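Local coordinates for uncharacterized protein (Thermus thermophilus, PDB 2DBS) that is of unknown function but belongs to the DUF5647 family and forms a small two-chain alpha/beta assembly, at residues Y18-A22 with D23-E27; L67-G71 with R72-L76. One frame throughout, in Å; residues are numbered along the deposited sequence.

Contact 1 of 2, residues Y18-A22 with D23-E27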
loop_
_atom_site.group_PDB
_atom_site.type_symbol
_atom_site.label_atom_id
_atom_site.label_comp_id
_atom_site.label_asym_id
_atom_site.label_seq_id
_atom_site.Cartn_x
_atom_site.Cartn_y
_atom_site.Cartn_z
ATOM N N TYR B 18 6.621 -10.321 13.839
ATOM C CA TYR B 18 6.463 -8.926 14.242
ATOM C C TYR B 18 5.104 -8.706 14.892
ATOM O O TYR B 18 5.003 -8.102 15.951
ATOM C CB TYR B 18 6.587 -8.017 13.024
ATOM C CG TYR B 18 7.992 -7.549 12.718
ATOM C CD1 TYR B 18 8.510 -6.402 13.322
ATOM C CD2 TYR B 18 8.798 -8.234 11.805
ATOM C CE1 TYR B 18 9.802 -5.947 13.013
ATOM C CE2 TYR B 18 10.085 -7.785 11.500
ATOM C CZ TYR B 18 10.577 -6.643 12.106
ATOM O OH TYR B 18 11.841 -6.193 11.817
ATOM N N LEU B 19 4.052 -9.191 14.254
ATOM C CA LEU B 19 2.723 -9.027 14.813
ATOM C C LEU B 19 2.659 -9.639 16.205
ATOM O O LEU B 19 2.031 -9.088 17.111
ATOM C CB LEU B 19 1.688 -9.666 13.887
ATOM C CG LEU B 19 1.173 -8.709 12.808
ATOM C CD1 LEU B 19 0.214 -7.743 13.465
ATOM C CD2 LEU B 19 2.319 -7.942 12.146
ATOM N N LEU B 20 3.332 -10.768 16.371
ATOM C CA LEU B 20 3.362 -11.437 17.656
ATOM C C LEU B 20 4.449 -10.886 18.581
ATOM O O LEU B 20 4.168 -10.054 19.461
ATOM C CB LEU B 20 3.564 -12.937 17.465
ATOM C CG LEU B 20 2.373 -13.649 16.843
ATOM C CD1 LEU B 20 2.742 -15.082 16.618
ATOM C CD2 LEU B 20 1.136 -13.524 17.742
ATOM N N GLU B 21 5.689 -11.332 18.383
ATOM C CA GLU B 21 6.793 -10.881 19.232
ATOM C C GLU B 21 7.178 -9.403 19.055
ATOM O O GLU B 21 8.348 -9.019 19.124
ATOM C CB GLU B 21 7.999 -11.813 19.047
ATOM C CG GLU B 21 7.729 -13.194 19.602
ATOM C CD GLU B 21 8.976 -14.005 19.828
ATOM O OE1 GLU B 21 9.660 -14.340 18.834
ATOM O OE2 GLU B 21 9.269 -14.308 21.008
ATOM N N ALA B 22 6.163 -8.577 18.838
ATOM C CA ALA B 22 6.343 -7.145 18.683
ATOM C C ALA B 22 5.009 -6.425 18.931
ATOM O O ALA B 22 4.854 -5.245 18.578
ATOM C CB ALA B 22 6.877 -6.819 17.300
ATOM N N ASP B 23 4.056 -7.150 19.531
ATOM C CA ASP B 23 2.734 -6.615 19.882
ATOM C C ASP B 23 2.089 -5.746 18.791
ATOM O O ASP B 23 1.820 -4.559 18.995
ATOM C CB ASP B 23 2.855 -5.814 21.196
ATOM C CG ASP B 23 1.536 -5.173 21.646
ATOM O OD1 ASP B 23 1.547 -4.413 22.644
ATOM O OD2 ASP B 23 0.490 -5.427 21.009
ATOM N N LEU B 24 1.819 -6.337 17.636
ATOM C CA LEU B 24 1.218 -5.578 16.550
ATOM C C LEU B 24 -0.203 -6.066 16.290
ATOM O O LEU B 24 -1.062 -5.313 15.810
ATOM C CB LEU B 24 2.085 -5.724 15.300
ATOM C CG LEU B 24 2.544 -4.442 14.609
ATOM C CD1 LEU B 24 2.990 -3.422 15.634
ATOM C CD2 LEU B 24 3.664 -4.772 13.639
ATOM N N LEU B 25 -0.445 -7.335 16.627
ATOM C CA LEU B 25 -1.754 -7.962 16.442
ATOM C C LEU B 25 -2.846 -7.039 16.965
ATOM O O LEU B 25 -3.927 -6.957 16.384
ATOM C CB LEU B 25 -1.809 -9.307 17.180
ATOM C CG LEU B 25 -1.999 -10.597 16.365
ATOM C CD1 LEU B 25 -0.921 -10.712 15.303
ATOM C CD2 LEU B 25 -1.957 -11.802 17.289
ATOM N N ARG B 26 -2.553 -6.327 18.046
ATOM C CA ARG B 26 -3.533 -5.429 18.620
ATOM C C ARG B 26 -4.204 -4.499 17.623
ATOM O O ARG B 26 -5.401 -4.300 17.691
ATOM C CB ARG B 26 -2.909 -4.606 19.751
ATOM C CG ARG B 26 -1.650 -3.841 19.378
ATOM C CD ARG B 26 -1.231 -2.940 20.522
ATOM N NE ARG B 26 0.037 -2.266 20.267
ATOM C CZ ARG B 26 0.211 -1.257 19.417
ATOM N NH1 ARG B 26 -0.810 -0.784 18.717
ATOM N NH2 ARG B 26 1.412 -0.706 19.282
ATOM N N GLU B 27 -3.458 -3.939 16.685
ATOM C CA GLU B 27 -4.071 -3.015 15.739
ATOM C C GLU B 27 -4.691 -3.629 14.476
ATOM O O GLU B 27 -5.288 -2.925 13.655
ATOM C CB GLU B 27 -3.066 -1.913 15.384
ATOM C CG GLU B 27 -2.921 -0.881 16.503
ATOM C CD GLU B 27 -1.939 0.226 16.173
ATOM O OE1 GLU B 27 -0.712 -0.042 16.148
ATOM O OE2 GLU B 27 -2.398 1.366 15.937
#
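Leu19, on the last turn of helix 8-20, meets Leu24 and Leu25 where the chain folds back after the helix. Its carbonyl takes two backbone donors: Leu24 N lies 2.8 Å from Leu19 O and Leu25 N 3.1 Å from the same oxygen, reaching it from opposite faces of the carbonyl plane. Asp23 N adds a bond of 2.9 Å to Leu20 O, from above that carbonyl's plane. With Asp23 at positive phi (43°), the crossed pair Leu24 N to Leu19 O and Asp23 N to Leu20 O makes a Schellman motif that ends the helix. Leu24 lays its CB against Leu19 CD1, a tight 3.3 Å, and its CD2 beside Leu19 CD2 at 3.8 Å, the two side chains meeting at about a right angle. Exposed Leu25 runs alongside exposed Leu20, CD2 to CD2 at 3.6 Å. Val85 of the second subunit packs on Leu24. Asp23 CG lies anti to the backbone N (chi1 179°), carrying the carboxylate toward Arg26, whose NE forms a salt bridge with Asp23 OD2 (3.3 Å); Arg26 NH1 forms another with Glu27 OE1. Carbonyls at the helix end are thus satisfied beside a buried leucine pair, and the salt-bridge network probably steadies the turn against the 3-10 segment 25-27.

Contact 2 of 2, residues L67-G71 with R72-L76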
loop_
_atom_site.group_PDB
_atom_site.type_symbol
_atom_site.label_atom_id
_atom_site.label_comp_id
_atom_site.label_asym_id
_atom_site.label_seq_id
_atom_site.Cartn_x
_atom_site.Cartn_y
_atom_site.Cartn_z
ATOM N N LEU B 67 3.624 -3.258 3.900
ATOM C CA LEU B 67 4.690 -2.776 3.010
ATOM C C LEU B 67 6.043 -3.270 3.497
ATOM O O LEU B 67 6.465 -2.955 4.602
ATOM C CB LEU B 67 4.688 -1.251 2.929
ATOM C CG LEU B 67 3.427 -0.597 2.350
ATOM C CD1 LEU B 67 3.517 0.923 2.459
ATOM C CD2 LEU B 67 3.252 -1.014 0.902
ATOM N N PHE B 68 6.705 -4.049 2.646
ATOM C CA PHE B 68 7.978 -4.663 2.949
ATOM C C PHE B 68 9.163 -4.025 2.271
ATOM O O PHE B 68 9.063 -3.520 1.158
ATOM C CB PHE B 68 7.951 -6.147 2.555
ATOM C CG PHE B 68 7.261 -7.033 3.559
ATOM C CD1 PHE B 68 5.901 -6.896 3.817
ATOM C CD2 PHE B 68 7.986 -7.973 4.283
ATOM C CE1 PHE B 68 5.291 -7.671 4.773
ATOM C CE2 PHE B 68 7.379 -8.754 5.244
ATOM C CZ PHE B 68 6.032 -8.604 5.491
ATOM N N LEU B 69 10.294 -4.065 2.964
ATOM C CA LEU B 69 11.567 -3.561 2.463
ATOM C C LEU B 69 12.649 -4.527 2.934
ATOM O O LEU B 69 12.635 -4.961 4.092
ATOM C CB LEU B 69 11.883 -2.177 3.014
ATOM C CG LEU B 69 11.829 -1.042 1.999
ATOM C CD1 LEU B 69 12.474 0.184 2.609
ATOM C CD2 LEU B 69 12.537 -1.458 0.711
ATOM N N GLN B 70 13.579 -4.849 2.031
ATOM C CA GLN B 70 14.692 -5.762 2.297
ATOM C C GLN B 70 14.245 -6.972 3.147
ATOM O O GLN B 70 14.896 -7.368 4.121
ATOM C CB GLN B 70 15.858 -5.007 2.979
ATOM C CG GLN B 70 16.261 -3.642 2.343
ATOM C CD GLN B 70 16.924 -3.767 0.972
ATOM O OE1 GLN B 70 17.740 -4.664 0.746
ATOM N NE2 GLN B 70 16.586 -2.855 0.057
ATOM N N GLY B 71 13.103 -7.537 2.770
ATOM C CA GLY B 71 12.592 -8.711 3.440
ATOM C C GLY B 71 11.963 -8.552 4.797
ATOM O O GLY B 71 11.797 -9.541 5.504
ATOM N N ARG B 72 11.612 -7.334 5.184
ATOM C CA ARG B 72 10.971 -7.155 6.479
ATOM C C ARG B 72 9.864 -6.110 6.392
ATOM O O ARG B 72 9.873 -5.262 5.500
ATOM C CB ARG B 72 12.030 -6.819 7.558
ATOM C CG ARG B 72 12.266 -5.356 7.918
ATOM C CD ARG B 72 13.022 -4.571 6.834
ATOM N NE ARG B 72 14.268 -5.209 6.407
ATOM C CZ ARG B 72 15.295 -5.499 7.205
ATOM N NH1 ARG B 72 15.248 -5.207 8.502
ATOM N NH2 ARG B 72 16.370 -6.096 6.696
ATOM N N PRO B 73 8.857 -6.199 7.270
ATOM C CA PRO B 73 7.776 -5.210 7.224
ATOM C C PRO B 73 8.241 -3.860 7.729
ATOM O O PRO B 73 8.970 -3.775 8.716
ATOM C CB PRO B 73 6.692 -5.828 8.110
ATOM C CG PRO B 73 7.474 -6.704 9.048
ATOM C CD PRO B 73 8.500 -7.329 8.144
ATOM N N ILE B 74 7.825 -2.809 7.028
ATOM C CA ILE B 74 8.181 -1.438 7.384
ATOM C C ILE B 74 6.923 -0.642 7.809
ATOM O O ILE B 74 7.001 0.259 8.637
ATOM C CB ILE B 74 8.927 -0.746 6.199
ATOM C CG1 ILE B 74 10.214 -1.506 5.904
ATOM C CG2 ILE B 74 9.284 0.670 6.541
ATOM C CD1 ILE B 74 11.141 -1.594 7.096
ATOM N N ARG B 75 5.763 -0.994 7.268
ATOM C CA ARG B 75 4.542 -0.306 7.645
ATOM C C ARG B 75 3.290 -1.089 7.265
ATOM O O ARG B 75 3.300 -1.849 6.304
ATOM C CB ARG B 75 4.506 1.086 7.006
ATOM C CG ARG B 75 3.183 1.803 7.176
ATOM C CD ARG B 75 3.213 3.164 6.530
ATOM N NE ARG B 75 3.894 4.150 7.354
ATOM C CZ ARG B 75 4.224 5.370 6.940
ATOM N NH1 ARG B 75 3.936 5.752 5.706
ATOM N NH2 ARG B 75 4.849 6.208 7.762
ATOM N N LEU B 76 2.221 -0.901 8.038
ATOM C CA LEU B 76 0.945 -1.561 7.794
ATOM C C LEU B 76 -0.145 -0.499 7.546
ATOM O O LEU B 76 -0.278 0.441 8.323
ATOM C CB LEU B 76 0.547 -2.425 8.999
ATOM C CG LEU B 76 1.399 -3.582 9.551
ATOM C CD1 LEU B 76 0.542 -4.352 10.514
ATOM C CD2 LEU B 76 1.854 -4.539 8.472
#
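Phe68 and Pro73 pack side by side across the hairpin, with the proline over one face of the ring. Pro73 CB stands 4.1 Å from the ring centroid and 19° off its normal, a CH-pi contact, while Pro73 CD comes to 3.4 Å from Phe68 CE2. Phe68 CG lies beside its own backbone N (chi1 -80°), which sets the ring on the proline's side. Replacing Phe68 by an alanine is likely to strip Pro73 of the ring face it rests on. Elsewhere in the hairpin, Leu69 CB presses on Ile74 CG1 at 3.4 Å. Arg72, its chain bent at chi2 and chi3, curls back over the turn to give NH2 to Gln70 O (3.2 Å), the acceptor tilted from the guanidinium plane. Backbone bonds pair the strands: Leu69 N bonds to Arg72 O and Leu67 N to Arg75 O. Ile74 N meets Leu67 O at 2.8 Å and Arg75 N reaches that oxygen weakly, so both residues face Leu67 in a classic beta bulge that shifts the register by one residue between Leu67 and Phe68. A type I' turn from Leu69 to Arg72 links the strands, with Gln70 and Gly71 both at positive phi. Leu11 and Leu15 of helix 8-20 touch Phe68, strand 33-38 flanks strand 63-69, and beyond strand 72-79 the sheet continues antiparallel into the second subunit.

How the contacts relate
Both contacts are local reversals of the chain, one ending helix 8-20 and the other joining strands 63-69 and 72-79. Contact 1 lies farther out, its centre about 14 Å from the chain centre against about 9 Å for contact 2, and buries just two leucines among mostly exposed residues. Contact 2 is more inward, though its turn remains at the surface. A Schellman cap, aliphatic packing and acidic-basic pairs mark the first; the second has a bulged strand ladder, a proline-aromatic contact and an arginine turned onto the main-chain carbonyl of Gln70. They meet directly where Tyr18 CD2 packs 3.4 Å from Pro73 CG, joining helix to sheet, and both reach the second subunit.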